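Local coordinates for protein 2-polyprenyl-6-methoxyphenol hydroxylase-like FAD-dependent oxidoreductase (Streptomyces sp. NRRL 11266, PDB 6UI5) that binds flavin-adenine dinucleotide and is an FAD-dependent oxidoreductase of the aromatic-ring hydroxylase-like kind, at residues A[38-42]-A[259-263]; A[47-52]-A[379-383]; A[64-70]-A[90-95]; A[79-85]-A[372-377]. All coordinates share one frame; numbering follows the deposited sequence.

Contact 1 of 4, residues A[38-42]-A[259-263]. With FAD (flavin-adenine dinucleotide), chain C.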
# COMPACT_ATOMS: atom_id res chain seq x y z
N ARG A 38 30.92 -21.78 10.24
CA ARG A 38 31.05 -20.49 10.90
C ARG A 38 30.21 -20.45 12.17
O ARG A 38 29.35 -21.29 12.43
CB ARG A 38 30.63 -19.35 9.97
CG ARG A 38 29.18 -19.39 9.52
CD ARG A 38 28.97 -18.41 8.37
NE ARG A 38 27.60 -18.43 7.88
CZ ARG A 38 27.15 -17.72 6.84
NH1 ARG A 38 27.96 -16.95 6.14
NH2 ARG A 38 25.87 -17.81 6.48
N ALA A 39 30.51 -19.45 12.98
CA ALA A 39 29.77 -19.13 14.18
C ALA A 39 28.96 -17.86 14.01
O ALA A 39 28.03 -17.63 14.79
CB ALA A 39 30.73 -18.98 15.39
N GLU A 40 29.29 -17.05 13.01
CA GLU A 40 28.58 -15.80 12.71
C GLU A 40 27.32 -16.10 11.89
O GLU A 40 27.17 -15.71 10.73
CB GLU A 40 29.50 -14.83 11.98
CG GLU A 40 30.88 -14.62 12.63
CD GLU A 40 31.83 -15.79 12.39
OE1 GLU A 40 32.15 -16.49 13.37
OE2 GLU A 40 32.24 -16.02 11.23
N ALA A 41 26.40 -16.84 12.51
CA ALA A 41 25.13 -17.22 11.90
C ALA A 41 24.03 -16.66 12.79
O ALA A 41 23.52 -17.35 13.69
CB ALA A 41 25.02 -18.74 11.76
N PRO A 42 23.61 -15.41 12.55
CA PRO A 42 22.74 -14.72 13.52
C PRO A 42 21.29 -15.19 13.55
O PRO A 42 20.64 -15.03 14.59
CB PRO A 42 22.81 -13.26 13.06
CG PRO A 42 22.96 -13.38 11.57
CD PRO A 42 23.92 -14.56 11.39
N HIS A 259 31.70 -13.56 22.25
CA HIS A 259 32.13 -14.69 21.44
C HIS A 259 32.37 -14.26 20.00
O HIS A 259 33.36 -14.64 19.38
CB HIS A 259 31.09 -15.81 21.49
CG HIS A 259 30.66 -16.16 22.88
ND1 HIS A 259 31.44 -16.93 23.72
CD2 HIS A 259 29.55 -15.83 23.59
CE1 HIS A 259 30.82 -17.07 24.88
NE2 HIS A 259 29.68 -16.42 24.83
N TRP A 260 31.46 -13.46 19.47
CA TRP A 260 31.55 -12.88 18.14
C TRP A 260 30.50 -11.78 18.05
O TRP A 260 29.35 -12.00 18.41
CB TRP A 260 31.36 -13.93 17.03
CG TRP A 260 29.95 -14.47 16.91
CD1 TRP A 260 29.41 -15.51 17.61
CD2 TRP A 260 28.90 -13.99 16.04
NE1 TRP A 260 28.11 -15.71 17.24
CE2 TRP A 260 27.76 -14.79 16.27
CE3 TRP A 260 28.82 -12.97 15.08
CZ2 TRP A 260 26.54 -14.61 15.59
CZ3 TRP A 260 27.58 -12.78 14.39
CH2 TRP A 260 26.47 -13.59 14.66
N LEU A 261 30.90 -10.60 17.61
CA LEU A 261 29.98 -9.54 17.27
C LEU A 261 30.45 -8.93 15.95
O LEU A 261 31.59 -9.15 15.53
CB LEU A 261 29.87 -8.50 18.39
CG LEU A 261 29.47 -8.85 19.83
CD1 LEU A 261 29.23 -7.51 20.58
CD2 LEU A 261 28.24 -9.80 19.94
N GLN A 262 29.55 -8.22 15.26
CA GLN A 262 29.86 -7.74 13.92
C GLN A 262 29.16 -6.42 13.66
O GLN A 262 27.96 -6.31 13.91
CB GLN A 262 29.45 -8.74 12.83
CG GLN A 262 30.05 -10.14 12.90
CD GLN A 262 30.93 -10.46 11.72
OE1 GLN A 262 31.84 -9.69 11.36
NE2 GLN A 262 30.69 -11.63 11.11
N HIS A 263 29.89 -5.44 13.12
CA HIS A 263 29.24 -4.32 12.44
C HIS A 263 28.52 -4.81 11.19
O HIS A 263 29.02 -5.68 10.46
CB HIS A 263 30.26 -3.26 12.07
CG HIS A 263 30.90 -2.63 13.27
ND1 HIS A 263 30.16 -2.03 14.27
CD2 HIS A 263 32.20 -2.55 13.65
CE1 HIS A 263 30.98 -1.60 15.21
NE2 HIS A 263 32.22 -1.90 14.86
PA FAD C . 26.03 -16.03 3.17
O1A FAD C . 25.29 -16.42 4.44
O2A FAD C . 26.55 -14.61 3.33
O5B FAD C . 27.17 -17.17 2.78
C5B FAD C . 28.10 -16.92 1.74
C4B FAD C . 29.36 -17.81 1.98
O4B FAD C . 30.22 -17.76 0.99
C3B FAD C . 30.14 -17.31 3.22
O3B FAD C . 30.57 -18.39 3.92
C2B FAD C . 31.33 -16.54 2.62
O2B FAD C . 32.37 -16.43 3.67
C1B FAD C . 31.67 -17.34 1.64
N9A FAD C . 32.41 -16.74 0.54
C8A FAD C . 32.27 -15.49 0.06
N7A FAD C . 33.09 -15.36 -1.01
C5A FAD C . 33.72 -16.54 -1.19
C6A FAD C . 34.65 -16.98 -2.12
N6A FAD C . 35.38 -16.45 -3.27
N1A FAD C . 35.13 -18.22 -2.07
C2A FAD C . 34.70 -19.08 -1.12
N3A FAD C . 33.77 -18.66 -0.21
C4A FAD C . 33.28 -17.40 -0.24
N1 FAD C . 18.27 -14.31 8.08
C2 FAD C . 16.95 -14.73 8.63
O2 FAD C . 16.31 -15.59 8.13
N3 FAD C . 16.43 -14.04 9.85
C4 FAD C . 17.23 -12.98 10.47
O4 FAD C . 16.85 -12.42 11.44
C4X FAD C . 18.56 -12.59 9.88
N5 FAD C . 19.30 -11.53 10.54
C5X FAD C . 20.61 -11.11 9.98
C6 FAD C . 21.31 -10.09 10.61
C7 FAD C . 22.54 -9.68 10.11
C7M FAD C . 23.06 -8.56 11.01
C8 FAD C . 23.10 -10.28 8.98
C8M FAD C . 24.46 -9.76 8.50
C9 FAD C . 22.39 -11.31 8.33
C9A FAD C . 21.14 -11.74 8.82
N10 FAD C . 20.36 -12.84 8.13
C10 FAD C . 19.08 -13.25 8.69
C1' FAD C . 20.96 -13.49 6.95
C2' FAD C . 20.18 -13.51 5.62
O2' FAD C . 19.22 -14.51 5.59
C3' FAD C . 21.12 -13.89 4.47
O3' FAD C . 20.44 -13.62 3.29
C4' FAD C . 21.53 -15.37 4.40
O4' FAD C . 22.20 -15.84 5.54
C5' FAD C . 22.52 -15.42 3.23
O5' FAD C . 22.69 -16.73 2.76
P FAD C . 23.79 -17.05 1.57
O1P FAD C . 24.23 -18.49 1.70
O2P FAD C . 23.31 -16.71 0.17
O3P FAD C . 25.03 -16.00 1.86
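E40 sets its CA over one face of the W260 indole, and this CH-pi contact is central to the pair. E40 CA stands 3.4 Å from the centroid of the six-membered ring of W260, only 5° off the ring normal, so its hydrogen can address the pi cloud. The carbonyl A39 O sits above the same face, 3.1 Å from W260 NE1, but the angle is too poor for a hydrogen bond. With chi1 at 70°, W260 CG is set between its own backbone N and carbonyl carbon, which turns the indole face to the A39-E40 backbone. E40 bends at chi2, and its CG passes 3.6 Å from W260 CE3; the carboxylate is turned steeply to the ring. From the next inward-facing position of the strand, Q262 crosses E40 at about a right angle, bringing Q262 NE2 to 3.4 Å from E40 CG. E40 is also the centre of an inverse gamma turn.

P42 joins the indole to the cofactor: P42 CB is 4.0 Å from W260 CH2, while P42 CG rests 3.6 Å from C5X of the FAD flavin. R38 extends the other way, and R38 NH2 donates nearly straight (169°) to FAD O1A; the 2.5 Å distance is unusually short and its exact value doubtful. E101 gives the same nitrogen a salt-bridge partner. The 38-42 loop, which follows strand 28-31, lies between FAD and strand 257-271, with Q97 of helix 97-110 packing on R38, A41 and P42, and V181 of strand 176-185 on P42.

Contact 2 of 4, residues A[47-52]-A[379-383]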
# COMPACT_ATOMS: atom_id res chain seq x y z
N ASN A 47 10.80 -19.51 8.76
CA ASN A 47 9.37 -19.29 8.52
C ASN A 47 8.71 -20.52 7.87
O ASN A 47 9.37 -21.52 7.57
CB ASN A 47 9.14 -18.04 7.68
CG ASN A 47 9.71 -18.16 6.28
OD1 ASN A 47 9.93 -19.26 5.74
ND2 ASN A 47 9.95 -17.00 5.66
N ALA A 48 7.40 -20.42 7.63
CA ALA A 48 6.64 -21.60 7.19
C ALA A 48 7.06 -22.08 5.81
O ALA A 48 7.12 -23.29 5.56
CB ALA A 48 5.15 -21.30 7.21
N GLY A 49 7.37 -21.16 4.89
CA GLY A 49 7.80 -21.59 3.57
C GLY A 49 9.14 -22.29 3.58
O GLY A 49 9.37 -23.24 2.81
N THR A 50 10.06 -21.83 4.44
CA THR A 50 11.36 -22.47 4.58
C THR A 50 11.21 -23.84 5.22
O THR A 50 11.89 -24.80 4.83
CB THR A 50 12.30 -21.60 5.41
OG1 THR A 50 12.47 -20.34 4.75
CG2 THR A 50 13.63 -22.29 5.60
N LEU A 51 10.32 -23.95 6.20
CA LEU A 51 10.04 -25.25 6.79
C LEU A 51 9.55 -26.26 5.74
O LEU A 51 10.07 -27.38 5.68
CB LEU A 51 9.06 -25.11 7.94
CG LEU A 51 9.77 -24.64 9.22
CD1 LEU A 51 8.79 -24.06 10.27
CD2 LEU A 51 10.59 -25.77 9.78
N GLU A 52 8.57 -25.88 4.89
CA GLU A 52 8.07 -26.84 3.89
C GLU A 52 9.18 -27.31 2.95
O GLU A 52 9.30 -28.51 2.68
CB GLU A 52 6.89 -26.28 3.04
CG GLU A 52 5.87 -25.35 3.73
CD GLU A 52 4.75 -24.79 2.77
OE1 GLU A 52 3.58 -24.79 3.21
OE2 GLU A 52 5.03 -24.37 1.60
N VAL A 379 5.92 -12.77 2.78
CA VAL A 379 6.83 -12.69 3.92
C VAL A 379 7.02 -14.03 4.60
O VAL A 379 7.99 -14.19 5.33
CB VAL A 379 6.39 -11.63 4.98
CG1 VAL A 379 5.94 -10.36 4.29
CG2 VAL A 379 5.30 -12.14 5.90
N THR A 380 6.14 -15.02 4.38
CA THR A 380 6.44 -16.34 4.93
C THR A 380 7.11 -17.25 3.90
O THR A 380 7.37 -18.43 4.20
CB THR A 380 5.20 -17.03 5.48
OG1 THR A 380 4.22 -17.18 4.44
CG2 THR A 380 4.60 -16.23 6.63
N ASN A 381 7.41 -16.72 2.71
CA ASN A 381 7.93 -17.51 1.59
C ASN A 381 7.03 -18.69 1.19
O ASN A 381 7.49 -19.60 0.48
CB ASN A 381 9.36 -17.97 1.89
CG ASN A 381 10.29 -16.77 2.16
OD1 ASN A 381 10.71 -16.55 3.30
ND2 ASN A 381 10.54 -15.96 1.13
N LEU A 382 5.74 -18.69 1.60
CA LEU A 382 4.75 -19.48 0.85
C LEU A 382 4.65 -18.94 -0.55
O LEU A 382 4.70 -19.68 -1.53
CB LEU A 382 3.38 -19.43 1.52
CG LEU A 382 3.37 -20.00 2.93
CD1 LEU A 382 2.02 -19.74 3.60
CD2 LEU A 382 3.77 -21.49 2.88
N GLY A 383 4.46 -17.63 -0.64
CA GLY A 383 5.31 -16.80 -1.45
C GLY A 383 4.99 -16.95 -2.89
O GLY A 383 4.20 -17.80 -3.28
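N47 OD1 accepts two hydrogen bonds from T50 while the other end of the same amide reaches across to N381. T50 N approaches it at 2.9 Å, almost in line with the carbonyl (C=O...N angle 172°), and T50 OG1 donates from above the carbonyl plane, also at 2.9 Å. These bonds restrain the rotation of the amide and point N47 ND2 at N381 OD1, with an N-H...O angle of 163°; the 2.5 Å between them is unusually short and its exact value doubtful. The acceptor lies in the amide plane of N47, although the two amides are turned 48° from each other. N293 O is a further acceptor for N47 ND2.

N47 is therefore the N-cap of helix 48-55, and it faces the C-terminal end of helix 369-379, where N381, at positive phi, closes a Schellman motif. One helix start meets one helix end: G49 N, in the first turn, donates to T380 O at 2.8 Å. Close backbone approach makes this possible, as the CA atoms of G49 and N381 are 4.5 Å apart and G49 has no side chain to separate them.

Further along the helix, the chain of E52 is extended beyond CG and crosses L382 at about a right angle. L382 CD2 lies against the carboxylate, 3.3 Å from E52 OE1. The charge itself is directed elsewhere, with R406 bridging to E52 OE2 and R89 to E52 OE1.

Contact 3 of 4, residues A[64-70]-A[90-95]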
# COMPACT_ATOMS: atom_id res chain seq x y z
N ARG A 64 12.67 -29.06 14.55
CA ARG A 64 11.44 -28.50 15.13
C ARG A 64 11.31 -28.82 16.62
O ARG A 64 10.92 -27.95 17.41
CB ARG A 64 10.22 -29.01 14.35
CG ARG A 64 9.84 -28.14 13.14
CD ARG A 64 8.37 -28.39 12.59
NE ARG A 64 8.27 -29.67 11.90
CZ ARG A 64 8.14 -29.82 10.59
NH1 ARG A 64 8.05 -28.76 9.80
NH2 ARG A 64 8.10 -31.04 10.08
N GLU A 65 11.65 -30.05 17.04
CA GLU A 65 11.38 -30.45 18.42
C GLU A 65 12.13 -29.57 19.39
O GLU A 65 13.30 -29.23 19.19
CB GLU A 65 11.78 -31.91 18.65
CG GLU A 65 11.87 -32.34 20.13
CD GLU A 65 10.52 -32.66 20.76
OE1 GLU A 65 9.48 -32.49 20.08
OE2 GLU A 65 10.50 -33.10 21.93
N GLY A 66 11.43 -29.18 20.46
CA GLY A 66 12.01 -28.40 21.54
C GLY A 66 12.07 -26.91 21.31
O GLY A 66 12.31 -26.16 22.27
N THR A 67 11.86 -26.44 20.08
CA THR A 67 11.98 -25.03 19.76
C THR A 67 10.62 -24.36 19.83
O THR A 67 9.59 -24.98 19.55
CB THR A 67 12.58 -24.83 18.37
OG1 THR A 67 11.69 -25.37 17.38
CG2 THR A 67 13.95 -25.51 18.26
N VAL A 68 10.62 -23.09 20.20
CA VAL A 68 9.38 -22.36 20.44
C VAL A 68 8.76 -21.93 19.11
O VAL A 68 9.44 -21.76 18.09
CB VAL A 68 9.63 -21.14 21.36
CG1 VAL A 68 9.75 -21.60 22.81
CG2 VAL A 68 10.89 -20.41 20.96
N THR A 69 7.44 -21.77 19.11
CA THR A 69 6.75 -21.15 17.98
C THR A 69 6.10 -19.86 18.46
O THR A 69 5.69 -19.75 19.61
CB THR A 69 5.66 -22.05 17.37
OG1 THR A 69 4.52 -22.08 18.24
CG2 THR A 69 6.17 -23.46 17.16
N PHE A 70 6.02 -18.89 17.57
CA PHE A 70 5.07 -17.83 17.87
C PHE A 70 4.24 -17.59 16.63
O PHE A 70 4.77 -17.63 15.51
CB PHE A 70 5.74 -16.54 18.33
CG PHE A 70 6.39 -15.76 17.25
CD1 PHE A 70 7.54 -16.21 16.64
CD2 PHE A 70 5.85 -14.54 16.86
CE1 PHE A 70 8.15 -15.47 15.66
CE2 PHE A 70 6.45 -13.79 15.87
CZ PHE A 70 7.60 -14.25 15.27
N GLU A 90 2.23 -23.75 8.99
CA GLU A 90 3.01 -23.82 10.22
C GLU A 90 3.25 -22.44 10.80
O GLU A 90 3.40 -21.46 10.07
CB GLU A 90 4.37 -24.47 9.97
CG GLU A 90 4.36 -25.94 9.78
CD GLU A 90 5.73 -26.46 9.42
OE1 GLU A 90 6.11 -26.32 8.23
OE2 GLU A 90 6.43 -26.99 10.31
N PRO A 91 3.33 -22.34 12.12
CA PRO A 91 3.95 -21.16 12.74
C PRO A 91 5.43 -21.10 12.41
O PRO A 91 6.07 -22.12 12.16
CB PRO A 91 3.73 -21.38 14.23
CG PRO A 91 3.70 -22.92 14.36
CD PRO A 91 2.98 -23.37 13.12
N THR A 92 5.98 -19.88 12.42
CA THR A 92 7.44 -19.74 12.43
C THR A 92 8.02 -20.44 13.64
O THR A 92 7.54 -20.27 14.76
CB THR A 92 7.83 -18.26 12.44
OG1 THR A 92 7.67 -17.71 11.14
CG2 THR A 92 9.28 -18.11 12.81
N HIS A 93 9.05 -21.25 13.41
CA HIS A 93 9.76 -21.93 14.49
C HIS A 93 11.10 -21.25 14.77
O HIS A 93 11.78 -20.76 13.86
CB HIS A 93 9.97 -23.40 14.16
CG HIS A 93 8.75 -24.25 14.33
ND1 HIS A 93 7.62 -24.09 13.57
CD2 HIS A 93 8.51 -25.31 15.14
CE1 HIS A 93 6.72 -24.99 13.92
NE2 HIS A 93 7.24 -25.74 14.87
N MET A 94 11.50 -21.23 16.04
CA MET A 94 12.70 -20.51 16.46
C MET A 94 13.89 -21.46 16.39
O MET A 94 14.30 -22.08 17.37
CB MET A 94 12.50 -19.93 17.85
CG MET A 94 11.31 -18.97 17.94
SD MET A 94 11.57 -17.26 17.42
CE MET A 94 10.95 -17.28 15.75
N VAL A 95 14.41 -21.60 15.18
CA VAL A 95 15.54 -22.47 14.89
C VAL A 95 16.75 -21.59 14.66
O VAL A 95 16.65 -20.54 14.02
CB VAL A 95 15.30 -23.38 13.67
CG1 VAL A 95 16.44 -24.37 13.55
CG2 VAL A 95 13.95 -24.11 13.80
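T69 and H93 form an antiparallel non-hydrogen-bonded pair with their CA atoms 4.7 Å apart, and beside it M94 N donates to V68 O at 3.0 Å. On the face that carries T69 and H93, the imidazole is held between two aliphatic groups. T69 CG2 lies 3.5 Å from the H93 ring centroid, 15° off the normal, and R64 CD covers the opposite face at 4.0 Å from that centroid, both CH-pi contacts. H93 chi1 of -77° places CG beside the backbone N, and H93 ND1 turns back to donate to P91 O, which helps fix the ring's rotation. T67 OG1 meets the ring edge near its plane, and it also donates to R64 O.

The weakly bonded pair joins the start of the central strand 69-75 to the outer strand 92-93; in this three-stranded antiparallel sheet 78-80 is the other outer strand. A type II turn from R64 to T67 leads into it. R64, the turn's first residue, bends at chi3 and carries its guanidinium to E90: R64 NH1 and E90 OE2 form a salt bridge whose very short distance and poor angle leave its exact geometry doubtful. D55 supplies R64 NH2 with a second carboxylate.

On the face that carries F70 and T92, M94 CE approaches the F70 ring edge, and M94 SD makes an oblique Met-aromatic contact, 5.2 Å from the F70 ring centroid. V68 CG2 packs on M94 CG, 3.4 Å away.

Contact 4 of 4, residues A[79-85]-A[372-377]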
# COMPACT_ATOMS: atom_id res chain seq x y z
N ARG A 79 -0.01 -6.53 12.50
CA ARG A 79 -0.42 -7.92 12.41
C ARG A 79 -0.92 -8.23 11.01
O ARG A 79 -1.64 -7.43 10.42
CB ARG A 79 -1.55 -8.21 13.39
CG ARG A 79 -1.99 -9.63 13.32
CD ARG A 79 -3.22 -9.92 14.15
NE ARG A 79 -3.60 -11.31 13.94
CZ ARG A 79 -4.40 -11.73 12.97
NH1 ARG A 79 -4.95 -10.88 12.11
NH2 ARG A 79 -4.65 -13.03 12.88
N LEU A 80 -0.58 -9.42 10.51
CA LEU A 80 -1.13 -9.93 9.26
C LEU A 80 -2.05 -11.12 9.54
O LEU A 80 -1.66 -12.07 10.22
CB LEU A 80 -0.03 -10.35 8.29
CG LEU A 80 0.88 -9.26 7.77
CD1 LEU A 80 2.02 -9.89 6.99
CD2 LEU A 80 0.09 -8.35 6.89
N ALA A 81 -3.28 -11.05 9.00
CA ALA A 81 -4.27 -12.13 9.14
C ALA A 81 -3.79 -13.38 8.42
O ALA A 81 -4.21 -13.71 7.30
CB ALA A 81 -5.63 -11.67 8.61
N PHE A 82 -2.87 -14.10 9.06
CA PHE A 82 -2.31 -15.28 8.43
C PHE A 82 -3.32 -16.43 8.35
O PHE A 82 -3.17 -17.30 7.49
CB PHE A 82 -1.04 -15.72 9.18
CG PHE A 82 -0.33 -16.91 8.55
CD1 PHE A 82 0.41 -16.76 7.38
CD2 PHE A 82 -0.38 -18.16 9.15
CE1 PHE A 82 1.08 -17.86 6.82
CE2 PHE A 82 0.29 -19.26 8.58
CZ PHE A 82 1.01 -19.11 7.43
N GLU A 83 -4.34 -16.43 9.21
CA GLU A 83 -5.40 -17.43 9.18
C GLU A 83 -6.19 -17.42 7.87
O GLU A 83 -6.94 -18.37 7.61
CB GLU A 83 -6.36 -17.20 10.36
CG GLU A 83 -7.09 -15.85 10.35
CD GLU A 83 -6.34 -14.75 11.08
OE1 GLU A 83 -5.20 -14.99 11.57
OE2 GLU A 83 -6.88 -13.62 11.18
N LYS A 84 -6.04 -16.39 7.04
CA LYS A 84 -6.70 -16.31 5.75
C LYS A 84 -5.90 -16.97 4.64
O LYS A 84 -6.39 -17.07 3.51
CB LYS A 84 -6.99 -14.83 5.39
CG LYS A 84 -7.76 -14.05 6.47
CD LYS A 84 -9.20 -13.73 6.06
CE LYS A 84 -10.12 -14.96 6.07
NZ LYS A 84 -11.45 -14.68 5.42
N VAL A 85 -4.70 -17.44 4.92
CA VAL A 85 -3.88 -18.11 3.91
C VAL A 85 -4.41 -19.53 3.72
O VAL A 85 -4.83 -20.18 4.68
CB VAL A 85 -2.39 -18.08 4.32
CG1 VAL A 85 -1.52 -18.87 3.35
CG2 VAL A 85 -1.91 -16.64 4.40
N ASN A 372 -3.97 -8.97 2.89
CA ASN A 372 -3.44 -9.79 3.97
C ASN A 372 -2.86 -11.09 3.44
O ASN A 372 -1.74 -11.48 3.79
CB ASN A 372 -4.52 -10.08 5.01
CG ASN A 372 -4.61 -9.00 6.07
OD1 ASN A 372 -3.93 -9.06 7.11
ND2 ASN A 372 -5.44 -8.01 5.81
N VAL A 373 -3.60 -11.75 2.55
CA VAL A 373 -3.15 -13.05 2.07
C VAL A 373 -1.92 -12.89 1.20
O VAL A 373 -0.93 -13.62 1.35
CB VAL A 373 -4.30 -13.76 1.34
CG1 VAL A 373 -3.79 -14.99 0.58
CG2 VAL A 373 -5.37 -14.12 2.37
N PHE A 374 -1.92 -11.88 0.33
CA PHE A 374 -0.79 -11.69 -0.56
C PHE A 374 0.50 -11.44 0.22
O PHE A 374 1.50 -12.13 -0.01
CB PHE A 374 -1.06 -10.54 -1.52
CG PHE A 374 0.17 -10.06 -2.25
CD1 PHE A 374 0.65 -10.77 -3.34
CD2 PHE A 374 0.79 -8.88 -1.90
CE1 PHE A 374 1.75 -10.34 -4.03
CE2 PHE A 374 1.89 -8.43 -2.59
CZ PHE A 374 2.37 -9.16 -3.66
N LEU A 375 0.46 -10.48 1.16
CA LEU A 375 1.64 -10.14 1.97
C LEU A 375 2.06 -11.28 2.89
O LEU A 375 3.24 -11.62 2.95
CB LEU A 375 1.38 -8.89 2.80
CG LEU A 375 1.23 -7.58 2.01
CD1 LEU A 375 0.89 -6.43 2.95
CD2 LEU A 375 2.49 -7.28 1.20
N ALA A 376 1.10 -11.90 3.58
CA ALA A 376 1.41 -13.03 4.46
C ALA A 376 2.07 -14.18 3.69
O ALA A 376 2.94 -14.87 4.22
CB ALA A 376 0.16 -13.54 5.17
N GLU A 377 1.63 -14.41 2.47
CA GLU A 377 2.23 -15.47 1.67
C GLU A 377 3.68 -15.16 1.36
O GLU A 377 4.54 -16.05 1.42
CB GLU A 377 1.46 -15.65 0.37
CG GLU A 377 0.13 -16.32 0.54
CD GLU A 377 -0.44 -16.74 -0.79
OE1 GLU A 377 -1.16 -17.77 -0.80
OE2 GLU A 377 -0.16 -16.07 -1.83
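A81 and N372 make the polar link by which the chain at strand 78-80 is fastened to helix 369-379, a junction of a small antiparallel sheet with a helix. A81 N donates to N372 OD1 at 2.8 Å with an N-H...O angle of 164°, the donor tilted 29° from the carbonyl plane. A81 CB also rests against the same oxygen, at 3.5 Å.

Next to this bond the contact is apolar. A376, one turn on from N372, presents its methyl to two groups: A376 CB is 3.8 Å from V85 CG2 and 3.9 Å from F82 CD1. V85 CG1 is anti to the backbone N (chi1 175°), which leaves CG2 to meet the methyl. The approach to F82 is at the ring edge, and V85 CB lies over a face of the same ring. L80 enters beside them, its CD2 passing 4.3 Å from L375 CB.

The path of the chain after the strand probably helps position these groups. A81 is the centre of an inverse gamma turn, and residues 82-84 follow as a 3-10 segment that brings K84 and V85 back to the helix. The R79 to E83 salt bridge spans this bend: E83 OE2 receives R79 NH2 on its syn lone pair, 2.9 Å away. At the helix, N372 ND2 is bonded to L366 O and F368 O, which probably hold the amide so that OD1 faces A81. M361 of the second subunit packs on L375. At the far end of the bend, V373 CG2 touches both K84 CB, at 3.5 Å, and the carbonyl K84 O, at 3.3 Å.

How the contacts relate
Contact 2 is the buried one, its centre about 8 Å from the centre of the chain, and relies on amide and helix-end hydrogen bonds; contacts 1, 3 and 4 are partly buried, their centres 17 to 20 Å from it. Contact 2 touches both contact 3, where L51 packs on E90 and H93, and contact 4, where L382 lies on F82 and V85. Contacts 3 and 4 use the same three-stranded sheet, yet contact 3 joins its strands through a sandwiched imidazole and a salt bridge, while contact 4 ties its other edge to helix 369-379 mainly by apolar packing. Contact 1 stands apart, its nearest atoms about 7 Å from contact 3, and it alone includes FAD-pocket residues.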